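Local coordinates for protein transcriptional regulator, MarR family, putative (Bacillus cereus, PDB 3BJA) that probably binds DNA and regulates transcription as a winged-helix regulator of the MarR family, at residues Val34-Ile39 / Met67-Met71; Ile39-Ala43 / Leu90-Thr94. All blocks are in the same frame, centred on the assembly; numbering follows the deposited sequence.

Contact 1: Val34-Ile39 / Met67-Met71; sequences VQFGVI and MIQRM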
loop_
_atom_site.group_PDB
_atom_site.type_symbol
_atom_site.label_atom_id
_atom_site.label_comp_id
_atom_site.label_asym_id
_atom_site.label_seq_id
_atom_site.Cartn_x
_atom_site.Cartn_y
_atom_site.Cartn_z
ATOM N N VAL A 34 -7.317 -3.576 5.177
ATOM C CA VAL A 34 -7.370 -4.771 4.301
ATOM C C VAL A 34 -8.728 -5.518 4.416
ATOM O O VAL A 34 -9.354 -5.797 3.391
ATOM C CB VAL A 34 -6.091 -5.682 4.403
ATOM C CG1 VAL A 34 -5.846 -6.166 5.807
ATOM C CG2 VAL A 34 -6.181 -6.870 3.438
ATOM N N GLN A 35 -9.226 -5.732 5.633
ATOM C CA GLN A 35 -10.539 -6.413 5.824
ATOM C C GLN A 35 -11.695 -5.514 5.367
ATOM O O GLN A 35 -12.644 -5.978 4.730
ATOM C CB GLN A 35 -10.767 -6.893 7.260
ATOM C CG GLN A 35 -9.824 -8.000 7.715
ATOM C CD GLN A 35 -8.431 -7.520 8.059
ATOM O OE1 GLN A 35 -8.257 -6.412 8.550
ATOM N NE2 GLN A 35 -7.428 -8.359 7.808
ATOM N N PHE A 36 -11.596 -4.235 5.705
ATOM C CA PHE A 36 -12.551 -3.220 5.257
ATOM C C PHE A 36 -12.671 -3.235 3.726
ATOM O O PHE A 36 -13.778 -3.324 3.208
ATOM C CB PHE A 36 -12.126 -1.842 5.786
ATOM C CG PHE A 36 -12.996 -0.714 5.337
ATOM C CD1 PHE A 36 -14.254 -0.526 5.906
ATOM C CD2 PHE A 36 -12.548 0.187 4.364
ATOM C CE1 PHE A 36 -15.077 0.532 5.501
ATOM C CE2 PHE A 36 -13.371 1.265 3.946
ATOM C CZ PHE A 36 -14.623 1.433 4.524
ATOM N N GLY A 37 -11.523 -3.216 3.030
ATOM C CA GLY A 37 -11.469 -3.292 1.571
ATOM C C GLY A 37 -12.245 -4.456 0.976
ATOM O O GLY A 37 -13.066 -4.253 0.063
ATOM N N VAL A 38 -12.011 -5.654 1.530
ATOM C CA VAL A 38 -12.710 -6.898 1.129
ATOM C C VAL A 38 -14.206 -6.771 1.300
ATOM O O VAL A 38 -14.962 -7.179 0.418
ATOM C CB VAL A 38 -12.229 -8.151 1.955
ATOM C CG1 VAL A 38 -13.156 -9.386 1.749
ATOM C CG2 VAL A 38 -10.803 -8.484 1.628
ATOM N N ILE A 39 -14.629 -6.229 2.441
ATOM C CA ILE A 39 -16.072 -5.998 2.734
ATOM C C ILE A 39 -16.710 -5.041 1.699
ATOM O O ILE A 39 -17.802 -5.311 1.205
ATOM C CB ILE A 39 -16.284 -5.514 4.212
ATOM C CG1 ILE A 39 -16.021 -6.684 5.173
ATOM C CG2 ILE A 39 -17.680 -4.947 4.428
ATOM C CD1 ILE A 39 -15.965 -6.286 6.630
HETATM N N MSE A 67 -5.827 -14.724 5.161
HETATM C CA MSE A 67 -6.587 -13.540 5.572
HETATM C C MSE A 67 -8.120 -13.718 5.413
HETATM O O MSE A 67 -8.879 -13.236 6.255
HETATM C CB MSE A 67 -6.010 -12.306 4.829
HETATM C CG MSE A 67 -6.438 -10.965 5.340
HETATM SE SE MSE A 67 -8.056 -10.437 4.499
HETATM C CE MSE A 67 -7.371 -9.918 2.760
ATOM N N ILE A 68 -8.557 -14.406 4.352
ATOM C CA ILE A 68 -9.990 -14.736 4.135
ATOM C C ILE A 68 -10.473 -15.792 5.127
ATOM O O ILE A 68 -11.593 -15.707 5.608
ATOM C CB ILE A 68 -10.314 -15.131 2.640
ATOM C CG1 ILE A 68 -10.690 -13.875 1.823
ATOM C CG2 ILE A 68 -11.505 -16.071 2.526
ATOM C CD1 ILE A 68 -9.617 -12.824 1.776
ATOM N N GLN A 69 -9.645 -16.798 5.404
ATOM C CA GLN A 69 -9.960 -17.816 6.435
ATOM C C GLN A 69 -10.212 -17.216 7.823
ATOM O O GLN A 69 -11.099 -17.672 8.547
ATOM C CB GLN A 69 -8.865 -18.901 6.515
ATOM C CG GLN A 69 -9.264 -20.186 5.817
ATOM C CD GLN A 69 -10.315 -20.985 6.611
ATOM O OE1 GLN A 69 -10.183 -21.184 7.820
ATOM N NE2 GLN A 69 -11.350 -21.455 5.920
ATOM N N ARG A 70 -9.421 -16.201 8.161
ATOM C CA ARG A 70 -9.557 -15.439 9.401
ATOM C C ARG A 70 -10.921 -14.742 9.409
ATOM O O ARG A 70 -11.649 -14.812 10.397
ATOM C CB ARG A 70 -8.406 -14.420 9.501
ATOM C CG ARG A 70 -8.273 -13.609 10.783
ATOM C CD ARG A 70 -8.222 -14.505 11.974
ATOM N NE ARG A 70 -7.497 -13.940 13.119
ATOM C CZ ARG A 70 -6.286 -14.325 13.570
ATOM N NH1 ARG A 70 -5.579 -15.331 13.014
ATOM N NH2 ARG A 70 -5.770 -13.700 14.635
HETATM N N MSE A 71 -11.270 -14.099 8.290
HETATM C CA MSE A 71 -12.589 -13.466 8.113
HETATM C C MSE A 71 -13.725 -14.505 8.096
HETATM O O MSE A 71 -14.853 -14.186 8.449
HETATM C CB MSE A 71 -12.636 -12.609 6.827
HETATM C CG MSE A 71 -11.704 -11.408 6.845
HETATM SE SE MSE A 71 -11.839 -10.265 5.232
HETATM C CE MSE A 71 -13.487 -9.264 5.634
#
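M71, a selenomethionine, reaches from helix 64-73 into the flank of helix 33-44, and its side chain can be followed atom by atom. CB stays back on its own helix. CG crosses the aliphatic part of Q35 at a slant, 4.0 Å from Q35 CG. The selenium, SE, meets V38 tip to tip, 3.8 Å from V38 CG1, while also touching Q35 CG. A bend at the last torsion (chi3 78°) then turns the methyl onto the surface of helix 33-44, where M71 CE lies 3.5 Å from the backbone oxygen Q35 O. M71 CE is also 3.6 Å from I39 CG1.

M67, one turn earlier on the same helix, is bent twice, and M67 CE slips past V38 to rest 3.9 Å from V38 CG2; the same methyl faces V34 CG2. The amide of Q35 turns to M67: its NE2 lies 3.7 Å from M67 CG, while its OE1 is hydrogen-bonded to S32 OG. V77 of strand 77-81 also packs on M71, and P61 touches both V34 and M67.

The helices cross at -76° with their axes 11.3 Å apart, a separation bridged largely by the long side chains of M67 and M71, both selenomethionines, meeting Q35 and the branched residues of helix 33-44. As the touching surfaces are mainly apolar, this helix pair of the winged-helix domain is joined by shape and dispersion rather than by directed polar bonds.

Contact 2: Ile39-Ala43 / Leu90-Thr94; sequences IQVLA and LVYLT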
loop_
_atom_site.group_PDB
_atom_site.type_symbol
_atom_site.label_atom_id
_atom_site.label_comp_id
_atom_site.label_asym_id
_atom_site.label_seq_id
_atom_site.Cartn_x
_atom_site.Cartn_y
_atom_site.Cartn_z
ATOM N N ILE A 39 -14.629 -6.229 2.441
ATOM C CA ILE A 39 -16.072 -5.998 2.734
ATOM C C ILE A 39 -16.710 -5.041 1.699
ATOM O O ILE A 39 -17.802 -5.311 1.205
ATOM C CB ILE A 39 -16.284 -5.514 4.212
ATOM C CG1 ILE A 39 -16.021 -6.684 5.173
ATOM C CG2 ILE A 39 -17.680 -4.947 4.428
ATOM C CD1 ILE A 39 -15.965 -6.286 6.630
ATOM N N GLN A 40 -16.007 -3.958 1.374
ATOM C CA GLN A 40 -16.454 -2.993 0.351
ATOM C C GLN A 40 -16.553 -3.699 -1.010
ATOM O O GLN A 40 -17.611 -3.652 -1.646
ATOM C CB GLN A 40 -15.531 -1.748 0.272
ATOM C CG GLN A 40 -15.500 -0.879 1.551
ATOM C CD GLN A 40 -16.877 -0.317 1.949
ATOM O OE1 GLN A 40 -17.732 -0.068 1.097
ATOM N NE2 GLN A 40 -17.085 -0.106 3.248
ATOM N N VAL A 41 -15.480 -4.394 -1.418
ATOM C CA VAL A 41 -15.482 -5.145 -2.692
ATOM C C VAL A 41 -16.636 -6.158 -2.754
ATOM O O VAL A 41 -17.398 -6.150 -3.725
ATOM C CB VAL A 41 -14.145 -5.872 -2.953
ATOM C CG1 VAL A 41 -14.283 -6.918 -4.098
ATOM C CG2 VAL A 41 -13.026 -4.854 -3.227
ATOM N N LEU A 42 -16.781 -6.983 -1.709
ATOM C CA LEU A 42 -17.840 -8.020 -1.660
ATOM C C LEU A 42 -19.277 -7.515 -1.507
ATOM O O LEU A 42 -20.211 -8.292 -1.727
ATOM C CB LEU A 42 -17.550 -9.065 -0.565
ATOM C CG LEU A 42 -16.370 -10.029 -0.735
ATOM C CD1 LEU A 42 -16.273 -10.879 0.520
ATOM C CD2 LEU A 42 -16.488 -10.922 -1.976
ATOM N N ALA A 43 -19.472 -6.271 -1.068
ATOM C CA ALA A 43 -20.830 -5.709 -0.974
ATOM C C ALA A 43 -21.307 -5.299 -2.371
ATOM O O ALA A 43 -22.442 -5.646 -2.745
ATOM C CB ALA A 43 -20.869 -4.535 -0.041
ATOM N N LEU A 90 -15.772 -19.778 -4.417
ATOM C CA LEU A 90 -16.654 -18.593 -4.460
ATOM C C LEU A 90 -16.690 -17.997 -3.060
ATOM O O LEU A 90 -16.738 -18.754 -2.087
ATOM C CB LEU A 90 -18.073 -18.976 -4.883
ATOM C CG LEU A 90 -18.240 -19.590 -6.276
ATOM C CD1 LEU A 90 -19.622 -20.234 -6.450
ATOM C CD2 LEU A 90 -17.948 -18.549 -7.363
ATOM N N VAL A 91 -16.679 -16.662 -2.965
ATOM C CA VAL A 91 -16.678 -15.934 -1.679
ATOM C C VAL A 91 -17.804 -14.885 -1.643
ATOM O O VAL A 91 -18.129 -14.268 -2.659
ATOM C CB VAL A 91 -15.333 -15.198 -1.441
ATOM C CG1 VAL A 91 -15.225 -14.732 0.009
ATOM C CG2 VAL A 91 -14.151 -16.094 -1.772
ATOM N N TYR A 92 -18.382 -14.672 -0.465
ATOM C CA TYR A 92 -19.474 -13.703 -0.293
ATOM C C TYR A 92 -19.654 -13.282 1.159
ATOM O O TYR A 92 -19.196 -13.978 2.073
ATOM C CB TYR A 92 -20.797 -14.250 -0.879
ATOM C CG TYR A 92 -21.302 -15.553 -0.296
ATOM C CD1 TYR A 92 -20.735 -16.781 -0.676
ATOM C CD2 TYR A 92 -22.387 -15.579 0.598
ATOM C CE1 TYR A 92 -21.204 -18.009 -0.147
ATOM C CE2 TYR A 92 -22.875 -16.804 1.127
ATOM C CZ TYR A 92 -22.276 -18.013 0.750
ATOM O OH TYR A 92 -22.736 -19.218 1.253
ATOM N N LEU A 93 -20.299 -12.127 1.351
ATOM C CA LEU A 93 -20.605 -11.616 2.692
ATOM C C LEU A 93 -21.715 -12.417 3.354
ATOM O O LEU A 93 -22.660 -12.838 2.692
ATOM C CB LEU A 93 -21.045 -10.141 2.665
ATOM C CG LEU A 93 -19.989 -9.069 2.406
ATOM C CD1 LEU A 93 -20.656 -7.703 2.412
ATOM C CD2 LEU A 93 -18.873 -9.115 3.441
ATOM N N THR A 94 -21.576 -12.611 4.665
ATOM C CA THR A 94 -22.598 -13.234 5.496
ATOM C C THR A 94 -23.496 -12.082 5.977
ATOM O O THR A 94 -23.203 -10.897 5.702
ATOM C CB THR A 94 -21.990 -13.923 6.736
ATOM O OG1 THR A 94 -21.357 -12.939 7.570
ATOM C CG2 THR A 94 -20.973 -14.998 6.330
#
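L42 and L93 meet where helix 33-44 passes over strand 89-93, L42 CB lying 3.8 Å from L93 CG. Both leucines have CG anti to the carbonyl carbon (chi1 -69° in L42, -73° in L93) and an extended second torsion, yet they spread their methyls over different neighbours. In L42, CD1 reaches V91 CG1 at 4.0 Å, the two side chains crossing nearly at right angles, and L42 CD2 lies 3.8 Å from the backbone oxygen V91 O. In L93 both branches reach I39: CD1 sits 3.9 Å from I39 O and as far from A43 CA, whereas CD2 turns to I39 CG1.

The strand is the middle one of the three-stranded antiparallel sheet that includes the wing of the winged helix-turn-helix domain, and it runs at 99° to the helix, the two axes 7.9 Å apart. Y92, between V91 and L93, points its CB away from the helix, whereas L93 points its own toward it; the Y92 ring makes a cation-pi contact with K47. Beyond the strand, T94 OG1 caps the following helix 95-116 by bonding G97 N, and E98 and K101 of that helix pack on L93 and on A43, respectively.

Helix 33-44 is common to both contacts, whose centres are 9 Å apart. Its first half meets helix 64-73 in contact 1, its C-terminal part meets strand 89-93 in contact 2, and I39 belongs to both. Along the chain the shared helix comes first, then helix 64-73, and finally the strand, which is reached after strand 77-81 and leads directly into helix 95-116. One helix therefore ties the helical part of the winged-helix domain to its sheet. By analogy with other MarR proteins, helix 64-73 is probably the DNA-recognition helix, so helix 33-44 packs against both this helix and a strand of the wing.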